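Chitosanase (Gynuella sunshinyii YC6258, PDB 6X2Q) binds chitotetraose, a chain of glucosamine units, and probably hydrolyses chitosan as a family 46 glycoside hydrolase. Local coordinates at residues M215-Q220 with P227-S232; A19-E24 with D236-P241. All coordinates share one frame; numbering follows the deposited sequence.

Contact 1 (M215-Q220 with P227-S232); sequences MKLLKQ and PPIRIS
The ammonium group of Lys-216 reaches from helix 209-219 to the edge of strand 229-231, where NZ donates to the carbonyl O of Arg-230 at 2.7 Å. The nitrogen sits above the carbonyl plane, 49° out of it, so the bond does not follow a lone pair. NZ also donates to a water 3.1 Å away, and that water accepts in turn from the backbone N of Ser-232, 3.0 Å from it. One lysine thus holds Arg-230 O directly and Ser-232 N, just past the strand, through water. Its CG lies anti to the backbone N (chi1 -179°), which sends the chain out from the helix, and a bend at chi3 (83°) completes its course to the carbonyl. NH1 of Arg-230 makes a weak bond to Ser-232 OG within the strand segment.

Beside this polar link, Leu-217 spreads its two methyls over the strand. CD2 meets CG2 of Ile-229 at 4.2 Å, the two side chains crossing at about a right angle, while CD1 approaches CD1 of Ile-231 at 4.4 Å. Ile-229 and Ile-231 also pack on Leu-10, Ile-14 and Ile-17 of helix 5-20. The arrangement is a helix packed against one strand of a two-stranded antiparallel hairpin near the C-terminus of this family 46 fold.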
ATOM      1  N   MET A 215      -8.716   6.473  11.607  1.00 29.12           N
ATOM      2  CA  MET A 215      -9.937   6.879  12.295  1.00 34.97           C
ATOM      3  C   MET A 215      -9.638   7.863  13.423  1.00 32.27           C
ATOM      4  O   MET A 215     -10.399   8.811  13.650  1.00 33.63           O
ATOM      5  CB  MET A 215     -10.674   5.646  12.835  1.00 36.56           C
ATOM      6  CG  MET A 215     -11.992   5.965  13.507  1.00 36.97           C
ATOM      7  SD  MET A 215     -13.247   6.493  12.318  1.00 46.83           S
ATOM      8  CE  MET A 215     -13.701   4.932  11.557  1.00 40.42           C
ATOM      9  N   LYS A 216      -8.541   7.642  14.152  1.00 30.04           N
ATOM     10  CA  LYS A 216      -8.159   8.547  15.229  1.00 32.58           C
ATOM     11  C   LYS A 216      -7.894   9.956  14.682  1.00 41.22           C
ATOM     12  O   LYS A 216      -8.424  10.949  15.205  1.00 33.92           O
ATOM     13  CB  LYS A 216      -6.940   7.972  15.959  1.00 29.16           C
ATOM     14  CG  LYS A 216      -6.413   8.797  17.137  1.00 41.77           C
ATOM     15  CD  LYS A 216      -4.962   8.411  17.521  1.00 47.87           C
ATOM     16  CE  LYS A 216      -3.900   9.126  16.638  1.00 48.97           C
ATOM     17  NZ  LYS A 216      -2.493   8.990  17.172  1.00 43.39           N
ATOM     18  N   LEU A 217      -7.113  10.052  13.592  1.00 33.56           N
ATOM     19  CA  LEU A 217      -6.889  11.346  12.949  1.00 36.20           C
ATOM     20  C   LEU A 217      -8.206  11.975  12.514  1.00 36.61           C
ATOM     21  O   LEU A 217      -8.397  13.189  12.647  1.00 34.37           O
ATOM     22  CB  LEU A 217      -5.948  11.203  11.744  1.00 28.88           C
ATOM     23  CG  LEU A 217      -4.548  10.651  12.029  1.00 37.97           C
ATOM     24  CD1 LEU A 217      -3.701  10.603  10.773  1.00 35.77           C
ATOM     25  CD2 LEU A 217      -3.856  11.475  13.106  1.00 40.78           C
ATOM     26  N   LEU A 218      -9.127  11.166  11.986  1.00 32.19           N
ATOM     27  CA  LEU A 218     -10.407  11.721  11.571  1.00 36.12           C
ATOM     28  C   LEU A 218     -11.194  12.237  12.772  1.00 38.70           C
ATOM     29  O   LEU A 218     -11.750  13.338  12.725  1.00 42.36           O
ATOM     30  CB  LEU A 218     -11.211  10.681  10.792  1.00 32.69           C
ATOM     31  CG  LEU A 218     -12.635  11.099  10.403  1.00 37.80           C
ATOM     32  CD1 LEU A 218     -12.620  12.388   9.563  1.00 38.71           C
ATOM     33  CD2 LEU A 218     -13.326   9.975   9.642  1.00 32.53           C
ATOM     34  N   LYS A 219     -11.214  11.476  13.876  1.00 35.83           N
ATOM     35  CA  LYS A 219     -11.987  11.910  15.041  1.00 38.27           C
ATOM     36  C   LYS A 219     -11.377  13.129  15.727  1.00 37.26           C
ATOM     37  O   LYS A 219     -12.095  13.893  16.380  1.00 37.50           O
ATOM     38  CB  LYS A 219     -12.128  10.770  16.052  1.00 36.79           C
ATOM     39  CG  LYS A 219     -13.441  10.018  15.915  1.00 41.53           C
ATOM     40  CD  LYS A 219     -13.234   8.531  16.049  1.00 43.88           C
ATOM     41  CE  LYS A 219     -12.970   8.148  17.488  1.00 47.63           C
ATOM     42  NZ  LYS A 219     -13.229   6.679  17.682  1.00 54.53           N
ATOM     43  N   GLN A 220     -10.066  13.312  15.633  1.00 38.16           N
ATOM     44  CA  GLN A 220      -9.425  14.487  16.198  1.00 39.89           C
ATOM     45  C   GLN A 220      -9.460  15.689  15.261  1.00 40.73           C
ATOM     46  O   GLN A 220      -8.855  16.720  15.569  1.00 43.24           O
ATOM     47  CB  GLN A 220      -7.985  14.165  16.574  1.00 38.99           C
ATOM     48  CG  GLN A 220      -7.881  13.126  17.659  1.00 42.02           C
ATOM     49  CD  GLN A 220      -6.460  12.709  17.897  1.00 44.87           C
ATOM     50  OE1 GLN A 220      -5.623  12.782  16.993  1.00 52.76           O
ATOM     51  NE2 GLN A 220      -6.168  12.262  19.108  1.00 47.54           N
ATOM     52  N   PRO A 227       1.100  19.184  10.861  1.00 52.42           N
ATOM     53  CA  PRO A 227       1.995  18.713  11.916  1.00 45.70           C
ATOM     54  C   PRO A 227       1.646  19.358  13.243  1.00 46.38           C
ATOM     55  O   PRO A 227       0.996  20.413  13.273  1.00 50.68           O
ATOM     56  CB  PRO A 227       3.379  19.158  11.424  1.00 48.35           C
ATOM     57  CG  PRO A 227       3.100  20.386  10.623  1.00 47.50           C
ATOM     58  CD  PRO A 227       1.742  20.187   9.990  1.00 44.83           C
ATOM     59  N   PRO A 228       2.040  18.740  14.372  1.00 49.01           N
ATOM     60  CA  PRO A 228       2.679  17.416  14.368  1.00 47.47           C
ATOM     61  C   PRO A 228       1.640  16.305  14.296  1.00 44.65           C
ATOM     62  O   PRO A 228       0.510  16.490  14.760  1.00 39.33           O
ATOM     63  CB  PRO A 228       3.427  17.383  15.696  1.00 48.34           C
ATOM     64  CG  PRO A 228       2.564  18.209  16.599  1.00 51.49           C
ATOM     65  CD  PRO A 228       1.963  19.306  15.730  1.00 47.38           C
ATOM     66  N   ILE A 229       2.003  15.178  13.687  1.00 44.77           N
ATOM     67  CA  ILE A 229       1.133  14.011  13.625  1.00 42.23           C
ATOM     68  C   ILE A 229       1.729  12.934  14.513  1.00 40.68           C
ATOM     69  O   ILE A 229       2.909  12.584  14.377  1.00 40.92           O
ATOM     70  CB  ILE A 229       0.944  13.508  12.186  1.00 39.63           C
ATOM     71  CG1 ILE A 229       0.189  14.557  11.367  1.00 42.60           C
ATOM     72  CG2 ILE A 229       0.165  12.193  12.186  1.00 42.60           C
ATOM     73  CD1 ILE A 229      -0.192  14.098   9.963  1.00 42.36           C
ATOM     74  N   ARG A 230       0.917  12.428  15.435  1.00 44.03           N
ATOM     75  CA  ARG A 230       1.299  11.338  16.321  1.00 44.76           C
ATOM     76  C   ARG A 230       0.737  10.038  15.758  1.00 43.62           C
ATOM     77  O   ARG A 230      -0.478   9.918  15.561  1.00 40.92           O
ATOM     78  CB  ARG A 230       0.788  11.592  17.741  1.00 43.09           C
ATOM     79  CG  ARG A 230       1.200  10.535  18.759  1.00 52.92           C
ATOM     80  CD  ARG A 230       0.072  10.269  19.770  1.00 53.93           C
ATOM     81  NE  ARG A 230       0.570  10.229  21.142  1.00 55.42           N
ATOM     82  CZ  ARG A 230       0.685   9.121  21.870  1.00 55.91           C
ATOM     83  NH1 ARG A 230       0.326   7.941  21.367  1.00 56.11           N
ATOM     84  NH2 ARG A 230       1.162   9.196  23.104  1.00 49.19           N
ATOM     85  N   ILE A 231       1.620   9.086  15.469  1.00 42.12           N
ATOM     86  CA  ILE A 231       1.240   7.734  15.078  1.00 40.21           C
ATOM     87  C   ILE A 231       1.835   6.766  16.092  1.00 41.95           C
ATOM     88  O   ILE A 231       3.040   6.812  16.358  1.00 44.17           O
ATOM     89  CB  ILE A 231       1.731   7.391  13.658  1.00 42.98           C
ATOM     90  CG1 ILE A 231       1.170   8.382  12.634  1.00 42.35           C
ATOM     91  CG2 ILE A 231       1.306   5.984  13.292  1.00 36.57           C
ATOM     92  CD1 ILE A 231      -0.357   8.286  12.464  1.00 37.37           C
ATOM     93  N   SER A 232       0.997   5.882  16.649  1.00 44.06           N
ATOM     94  CA  SER A 232       1.494   4.884  17.597  1.00 46.07           C
ATOM     95  C   SER A 232       0.834   3.527  17.382  1.00 46.20           C
ATOM     96  O   SER A 232       0.604   2.782  18.343  1.00 47.53           O
ATOM     97  CB  SER A 232       1.288   5.335  19.046  1.00 45.27           C
ATOM     98  OG  SER A 232       0.016   5.918  19.218  1.00 43.38           O
TER
HETATM   99  O   HOH W   1      -1.963   6.139  16.015  1.00 25.88           O

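Contact 2 (A19-E24 with D236-P241); sequences ANNTPE and DVFILP. Unlike the reference sequence in segment 19-24: Ala-19 (reference Glu).
Asn-21 and Asp-236 meet at about a right angle, the amide and carboxylate planes turned 56° apart. ND2 of Asn-21 donates to OD2 of Asp-236 at 2.8 Å in a nearly straight bond (172° at the hydrogen). The acceptor lies in the plane of the amide, but the donor comes from above the plane of the carboxylate, so only the asparagine is used in its own plane. With CG of Asn-21 anti to the backbone N (chi1 -157°), the amide swings across to the other segment.

The same amide stands almost perpendicular to the ring of Phe-238. Its OD1 lies at the ring edge, in the ring plane, 3.7 Å from CE2, while the backbone O of Asn-21 approaches CZ obliquely at 3.6 Å. Pro-23 meets the phenyl group farther round: its CD is 3.5 Å from CE1 of Phe-238, and the two side chains cross at about a right angle. Beyond the ring, CB of Pro-23 comes within 4.4 Å of CD2 of Leu-240. Phe-238 also touches Ile-17, and Leu-240 touches Leu-10 and Ile-14, so the strand packs on helix 5-20 as well as on the turn that follows it. In that turn OG1 of Thr-22 accepts from the backbone N of Glu-24 at 3.2 Å, forming an ST turn with Pro-23 in the middle.

With an alanine in place of Asn-21 the amide is gone, and Asp-236 OD2 would probably be left without its mate across the contact. The amide oxygen probably faces the slightly positive hydrogens of the ring edge. Together with the proline-aromatic packing, the bond to the carboxylate of the exposed Asp-236 joins the end of the first helix to the C-terminal hairpin; lying at the surface, that bond is probably more open to competition from solvent than the packing.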
ATOM      1  N   ALA A  19       3.043  -0.371   8.148  1.00 39.72           N
ATOM      2  CA  ALA A  19       3.413  -1.672   7.625  1.00 41.08           C
ATOM      3  C   ALA A  19       4.638  -2.265   8.307  1.00 43.11           C
ATOM      4  O   ALA A  19       4.728  -3.485   8.440  1.00 43.51           O
ATOM      5  CB  ALA A  19       3.662  -1.567   6.122  1.00 37.87           C
ATOM      6  N   ASN A  20       5.589  -1.431   8.742  1.00 42.49           N
ATOM      7  CA  ASN A  20       6.881  -1.918   9.219  1.00 37.75           C
ATOM      8  C   ASN A  20       7.314  -1.299  10.541  1.00 39.06           C
ATOM      9  O   ASN A  20       8.452  -1.528  10.964  1.00 38.95           O
ATOM     10  CB  ASN A  20       7.961  -1.658   8.168  1.00 42.96           C
ATOM     11  CG  ASN A  20       7.680  -2.372   6.869  1.00 49.49           C
ATOM     12  OD1 ASN A  20       7.873  -1.816   5.789  1.00 46.69           O
ATOM     13  ND2 ASN A  20       7.196  -3.612   6.967  1.00 47.91           N
ATOM     14  N   ASN A  21       6.454  -0.501  11.178  1.00 37.68           N
ATOM     15  CA  ASN A  21       6.747   0.169  12.452  1.00 38.20           C
ATOM     16  C   ASN A  21       7.994   1.054  12.395  1.00 39.68           C
ATOM     17  O   ASN A  21       8.721   1.190  13.384  1.00 39.65           O
ATOM     18  CB  ASN A  21       6.868  -0.840  13.596  1.00 43.96           C
ATOM     19  CG  ASN A  21       6.608  -0.202  14.954  1.00 44.19           C
ATOM     20  OD1 ASN A  21       5.951   0.838  15.042  1.00 41.54           O
ATOM     21  ND2 ASN A  21       7.138  -0.810  16.013  1.00 45.87           N
ATOM     22  N   THR A  22       8.230   1.704  11.249  1.00 37.53           N
ATOM     23  CA  THR A  22       9.344   2.644  11.181  1.00 37.14           C
ATOM     24  C   THR A  22       9.033   3.648  10.091  1.00 40.14           C
ATOM     25  O   THR A  22       8.480   3.254   9.056  1.00 39.11           O
ATOM     26  CB  THR A  22      10.689   1.945  10.889  1.00 37.48           C
ATOM     27  OG1 THR A  22      11.684   2.925  10.563  1.00 43.60           O
ATOM     28  CG2 THR A  22      10.571   0.985   9.714  1.00 37.47           C
ATOM     29  N   PRO A  23       9.377   4.928  10.263  1.00 41.03           N
ATOM     30  CA  PRO A  23       9.131   5.899   9.189  1.00 41.35           C
ATOM     31  C   PRO A  23      10.107   5.780   8.026  1.00 41.66           C
ATOM     32  O   PRO A  23       9.866   6.406   6.989  1.00 45.19           O
ATOM     33  CB  PRO A  23       9.273   7.246   9.900  1.00 41.46           C
ATOM     34  CG  PRO A  23      10.289   6.971  10.963  1.00 44.28           C
ATOM     35  CD  PRO A  23      10.084   5.539  11.401  1.00 38.97           C
ATOM     36  N   GLU A  24      11.146   4.973   8.162  1.00 42.90           N
ATOM     37  CA  GLU A  24      12.113   4.761   7.055  1.00 51.02           C
ATOM     38  C   GLU A  24      11.535   3.778   6.034  1.00 45.44           C
ATOM     39  O   GLU A  24      11.216   2.676   6.408  1.00 40.88           O
ATOM     40  CB  GLU A  24      13.473   4.298   7.571  1.00 46.45           C
ATOM     41  N   ASP A 236       4.780   1.876  19.714  1.00 50.99           N
ATOM     42  CA  ASP A 236       5.811   2.905  19.627  1.00 52.95           C
ATOM     43  C   ASP A 236       5.215   4.222  19.143  1.00 49.73           C
ATOM     44  O   ASP A 236       4.438   4.246  18.183  1.00 48.81           O
ATOM     45  CB  ASP A 236       6.920   2.455  18.684  1.00 50.10           C
ATOM     46  CG  ASP A 236       7.505   1.132  19.082  1.00 55.12           C
ATOM     47  OD1 ASP A 236       8.523   1.129  19.803  1.00 58.65           O
ATOM     48  OD2 ASP A 236       6.931   0.097  18.683  1.00 60.16           O
ATOM     49  N   VAL A 237       5.585   5.317  19.800  1.00 47.88           N
ATOM     50  CA  VAL A 237       5.042   6.632  19.472  1.00 48.10           C
ATOM     51  C   VAL A 237       5.987   7.328  18.508  1.00 48.85           C
ATOM     52  O   VAL A 237       7.191   7.441  18.775  1.00 46.98           O
ATOM     53  CB  VAL A 237       4.823   7.478  20.736  1.00 47.51           C
ATOM     54  CG1 VAL A 237       4.249   8.840  20.368  1.00 51.03           C
ATOM     55  CG2 VAL A 237       3.892   6.760  21.685  1.00 51.92           C
ATOM     56  N   PHE A 238       5.442   7.785  17.380  1.00 42.72           N
ATOM     57  CA  PHE A 238       6.190   8.530  16.377  1.00 43.24           C
ATOM     58  C   PHE A 238       5.549   9.892  16.207  1.00 43.44           C
ATOM     59  O   PHE A 238       4.322   9.991  16.101  1.00 46.43           O
ATOM     60  CB  PHE A 238       6.207   7.809  15.030  1.00 37.87           C
ATOM     61  CG  PHE A 238       7.114   6.631  14.991  1.00 41.84           C
ATOM     62  CD1 PHE A 238       8.487   6.805  14.886  1.00 38.41           C
ATOM     63  CD2 PHE A 238       6.601   5.340  15.062  1.00 40.68           C
ATOM     64  CE1 PHE A 238       9.334   5.713  14.848  1.00 37.55           C
ATOM     65  CE2 PHE A 238       7.445   4.245  15.029  1.00 39.34           C
ATOM     66  CZ  PHE A 238       8.812   4.437  14.925  1.00 36.57           C
ATOM     67  N   ILE A 239       6.369  10.934  16.186  1.00 38.77           N
ATOM     68  CA  ILE A 239       5.914  12.281  15.866  1.00 46.30           C
ATOM     69  C   ILE A 239       6.458  12.623  14.486  1.00 47.31           C
ATOM     70  O   ILE A 239       7.675  12.572  14.254  1.00 42.34           O
ATOM     71  CB  ILE A 239       6.356  13.309  16.920  1.00 42.54           C
ATOM     72  CG1 ILE A 239       5.765  12.955  18.282  1.00 47.84           C
ATOM     73  CG2 ILE A 239       5.855  14.687  16.536  1.00 39.66           C
ATOM     74  CD1 ILE A 239       4.253  13.168  18.371  1.00 44.20           C
ATOM     75  N   LEU A 240       5.553  12.950  13.568  1.00 49.20           N
ATOM     76  CA  LEU A 240       5.870  13.192  12.171  1.00 44.81           C
ATOM     77  C   LEU A 240       5.558  14.633  11.803  1.00 45.75           C
ATOM     78  O   LEU A 240       4.639  15.235  12.368  1.00 46.94           O
ATOM     79  CB  LEU A 240       5.083  12.247  11.257  1.00 42.49           C
ATOM     80  CG  LEU A 240       5.170  10.787  11.696  1.00 43.29           C
ATOM     81  CD1 LEU A 240       4.278   9.941  10.839  1.00 40.28           C
ATOM     82  CD2 LEU A 240       6.609  10.307  11.630  1.00 44.69           C
ATOM     83  N   PRO A 241       6.308  15.223  10.861  1.00 44.94           N
ATOM     84  CA  PRO A 241       7.405  14.583  10.122  1.00 49.57           C
ATOM     85  C   PRO A 241       8.673  14.424  10.967  1.00 55.67           C
ATOM     86  O   PRO A 241       8.895  15.211  11.889  1.00 57.18           O
ATOM     87  CB  PRO A 241       7.646  15.544   8.950  1.00 53.89           C
ATOM     88  CG  PRO A 241       7.222  16.894   9.480  1.00 47.40           C
ATOM     89  CD  PRO A 241       6.097  16.627  10.456  1.00 47.96           C
TER

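Both contacts hold the same C-terminal hairpin, each through a different strand. Contact 1 ties strand 229-231 to helix 209-219, which precedes it closely in the chain; contact 2 joins strand 238-240 to the turn after helix 5-20, more than 200 residues away. The strands pair directly, with probable hydrogen bonds from Phe-238 N to Ile-231 O and from Leu-240 N to Ile-229 O. Contact 1 is partly buried and combines aliphatic packing with a lysine-to-backbone bond, whereas contact 2 lies at the surface and relies on an aromatic ring, a proline and a side-chain-to-side-chain bond. Helix 5-20 touches residues of both strands.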